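PDB 4O2H: protein BCAM1869 from Burkholderia cenocepacia, which is an RsaM homologue that probably acts as a transcriptional regulator in quorum sensing and associates with a second copy of itself. Local coordinates for residues 96-102 against 115-120. Numbering follows the deposited sequence.
Sequences VRSNVMA and TAAALA
Thr-115 and Leu-119, one turn apart on a helix, push into the concave side of a bent chain, Thr-115 against Val-100 and Ala-102, Leu-119 towards Ser-98 and Val-96: a compact example of how two strands joined at a corner can wrap a helical ridge. The hollow is made by the bend at Ser-98 and Asn-99. There Ser-98 OG, turned back between its own backbone N and carbonyl carbon (chi1 71°), accepts from Val-100 N at 3.2 Å and closes an ST turn. Into this corner goes Leu-119, whose CD1 lies 3.4 Å from Ser-98 OG and also comes near the CB of Val-100. Beside it, Val-96 rests its CG1 4.0 Å from Leu-119 CB, while CG2 reaches over the Ala-116 carbonyl towards the methyl of Ala-120; the small alanines let the valine come close to the helix backbone. In the fold, the bend carries the chain from strand 89-98, an edge strand of the antiparallel sheet within this chain, into strand 100-103, which pairs in parallel with strand 21-24; segment 115-120 of helix 112-125 crosses strand segment 100-102 with 102° between their directions. Leu-28 of helix 25-29 packs on both Leu-119 and Val-100. At the far end Thr-115 divides its two branches. CG2, anti to the backbone N, slots against Val-100, 3.3 Å from its carbonyl O, whereas OG1 accepts a nearly straight bond from Ala-102 N (2.9 Å, 163°). The same hydroxyl bonds to Gly-111 O one turn back, so two partners grip this buried oxygen and fix the rotation of the side chain. The bent chain of Met-101, a selenomethionine, brings SE to 3.6 Å from Thr-115 OG1, crossing the threonine at about a right angle.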
ATOM      1  N   VAL A  96       5.260  -9.477   5.559  1.00 46.78           N
ATOM      2  CA  VAL A  96       4.679  -9.423   4.223  1.00 44.87           C
ATOM      3  C   VAL A  96       3.186  -9.537   4.402  1.00 48.06           C
ATOM      4  O   VAL A  96       2.724 -10.484   5.051  1.00 49.04           O
ATOM      5  CB  VAL A  96       5.269 -10.545   3.309  1.00 47.56           C
ATOM      6  CG1 VAL A  96       4.407 -10.782   2.075  1.00 46.05           C
ATOM      7  CG2 VAL A  96       6.709 -10.243   2.907  1.00 46.95           C
ATOM      8  N   ARG A  97       2.434  -8.565   3.855  1.00 41.41           N
ATOM      9  CA  ARG A  97       0.991  -8.586   3.900  1.00 41.04           C
ATOM     10  C   ARG A  97       0.486  -9.097   2.561  1.00 45.66           C
ATOM     11  O   ARG A  97       0.935  -8.625   1.524  1.00 45.24           O
ATOM     12  CB  ARG A  97       0.417  -7.205   4.247  1.00 40.26           C
ATOM     13  CG  ARG A  97      -1.098  -7.220   4.511  1.00 53.77           C
ATOM     14  CD  ARG A  97      -1.939  -6.792   3.308  1.00 57.07           C
ATOM     15  NE  ARG A  97      -1.618  -5.415   2.955  1.00 56.74           N
ATOM     16  CZ  ARG A  97      -1.160  -5.009   1.779  1.00 64.04           C
ATOM     17  NH1 ARG A  97      -1.064  -5.870   0.753  1.00 42.22           N
ATOM     18  NH2 ARG A  97      -0.861  -3.732   1.589  1.00 47.31           N
ATOM     19  N   SER A  98      -0.451 -10.069   2.587  1.00 41.52           N
ATOM     20  CA  SER A  98      -1.033 -10.656   1.382  1.00 41.06           C
ATOM     21  C   SER A  98      -2.397 -11.245   1.651  1.00 47.08           C
ATOM     22  O   SER A  98      -2.860 -11.237   2.790  1.00 48.45           O
ATOM     23  CB  SER A  98      -0.120 -11.747   0.813  1.00 43.03           C
ATOM     24  OG  SER A  98      -0.142 -12.883   1.662  1.00 46.29           O
ATOM     25  N   ASN A  99      -3.022 -11.795   0.589  1.00 44.24           N
ATOM     26  CA  ASN A  99      -4.298 -12.510   0.648  1.00 45.13           C
ATOM     27  C   ASN A  99      -4.019 -13.997   0.477  1.00 46.95           C
ATOM     28  O   ASN A  99      -4.892 -14.750   0.054  1.00 47.87           O
ATOM     29  CB  ASN A  99      -5.290 -11.982  -0.409  1.00 42.61           C
ATOM     30  CG  ASN A  99      -4.911 -12.253  -1.843  1.00 44.16           C
ATOM     31  OD1 ASN A  99      -3.741 -12.397  -2.206  1.00 42.88           O
ATOM     32  ND2 ASN A  99      -5.913 -12.249  -2.708  1.00 38.46           N
ATOM     33  N   VAL A 100      -2.778 -14.407   0.769  1.00 42.16           N
ATOM     34  CA  VAL A 100      -2.333 -15.796   0.637  1.00 41.31           C
ATOM     35  C   VAL A 100      -2.206 -16.501   1.978  1.00 47.17           C
ATOM     36  O   VAL A 100      -1.683 -15.950   2.935  1.00 46.04           O
ATOM     37  CB  VAL A 100      -0.985 -15.916  -0.138  1.00 41.50           C
ATOM     38  CG1 VAL A 100      -0.454 -17.369  -0.172  1.00 40.08           C
ATOM     39  CG2 VAL A 100      -1.098 -15.346  -1.556  1.00 40.58           C
HETATM   40  N   MSE A 101      -2.605 -17.773   1.991  1.00 48.29           N
HETATM   41  CA  MSE A 101      -2.345 -18.724   3.063  1.00 50.05           C
HETATM   42  C   MSE A 101      -1.623 -19.902   2.435  1.00 54.69           C
HETATM   43  O   MSE A 101      -2.170 -20.567   1.540  1.00 54.45           O
HETATM   44  CB  MSE A 101      -3.627 -19.151   3.817  1.00 54.77           C
HETATM   45  CG  MSE A 101      -3.374 -20.219   4.845  1.00 63.83           C
HETATM   46 SE   MSE A 101      -2.100 -19.687   6.210  0.61 70.22          SE
HETATM   47  CE  MSE A 101      -3.219 -18.564   7.266  1.00 66.42           C
ATOM     48  N   ALA A 102      -0.371 -20.139   2.871  1.00 51.77           N
ATOM     49  CA  ALA A 102       0.393 -21.280   2.384  1.00 52.67           C
ATOM     50  C   ALA A 102      -0.040 -22.548   3.095  1.00 58.38           C
ATOM     51  O   ALA A 102      -0.245 -22.568   4.315  1.00 58.32           O
ATOM     52  CB  ALA A 102       1.884 -21.054   2.557  1.00 52.47           C
ATOM     53  N   THR A 115       3.984 -18.459   5.782  1.00 49.43           N
ATOM     54  CA  THR A 115       3.457 -17.933   4.528  1.00 48.69           C
ATOM     55  C   THR A 115       4.288 -16.698   4.099  1.00 52.52           C
ATOM     56  O   THR A 115       4.738 -16.622   2.940  1.00 51.82           O
ATOM     57  CB  THR A 115       1.955 -17.592   4.652  1.00 50.43           C
ATOM     58  OG1 THR A 115       1.182 -18.780   4.946  1.00 48.60           O
ATOM     59  CG2 THR A 115       1.417 -16.897   3.400  1.00 43.80           C
ATOM     60  N   ALA A 116       4.500 -15.748   5.049  1.00 47.79           N
ATOM     61  CA  ALA A 116       5.239 -14.520   4.796  1.00 48.58           C
ATOM     62  C   ALA A 116       6.669 -14.844   4.383  1.00 54.33           C
ATOM     63  O   ALA A 116       7.218 -14.165   3.514  1.00 53.33           O
ATOM     64  CB  ALA A 116       5.228 -13.622   6.028  1.00 49.30           C
ATOM     65  N   ALA A 117       7.247 -15.911   4.983  1.00 51.45           N
ATOM     66  CA  ALA A 117       8.599 -16.364   4.731  1.00 52.58           C
ATOM     67  C   ALA A 117       8.732 -16.912   3.326  1.00 54.74           C
ATOM     68  O   ALA A 117       9.702 -16.573   2.638  1.00 55.43           O
ATOM     69  CB  ALA A 117       8.976 -17.431   5.740  1.00 54.97           C
ATOM     70  N   ALA A 118       7.760 -17.742   2.890  1.00 47.28           N
ATOM     71  CA  ALA A 118       7.748 -18.292   1.538  1.00 46.72           C
ATOM     72  C   ALA A 118       7.550 -17.184   0.523  1.00 48.01           C
ATOM     73  O   ALA A 118       8.183 -17.221  -0.524  1.00 49.18           O
ATOM     74  CB  ALA A 118       6.661 -19.351   1.388  1.00 47.21           C
ATOM     75  N   LEU A 119       6.727 -16.171   0.843  1.00 42.63           N
ATOM     76  CA  LEU A 119       6.531 -15.048  -0.085  1.00 41.42           C
ATOM     77  C   LEU A 119       7.750 -14.168  -0.169  1.00 44.38           C
ATOM     78  O   LEU A 119       8.122 -13.814  -1.296  1.00 42.65           O
ATOM     79  CB  LEU A 119       5.302 -14.209   0.228  1.00 41.08           C
ATOM     80  CG  LEU A 119       3.947 -14.848  -0.172  1.00 45.72           C
ATOM     81  CD1 LEU A 119       2.793 -14.136   0.532  1.00 45.10           C
ATOM     82  CD2 LEU A 119       3.713 -14.753  -1.677  1.00 47.18           C
ATOM     83  N   ALA A 120       8.419 -13.856   0.993  1.00 42.95           N
ATOM     84  CA  ALA A 120       9.640 -13.008   1.010  1.00 43.69           C
ATOM     85  C   ALA A 120      10.741 -13.666   0.149  1.00 47.40           C
ATOM     86  O   ALA A 120      11.421 -12.953  -0.598  1.00 48.00           O
ATOM     87  CB  ALA A 120      10.141 -12.739   2.449  1.00 43.80           C
TER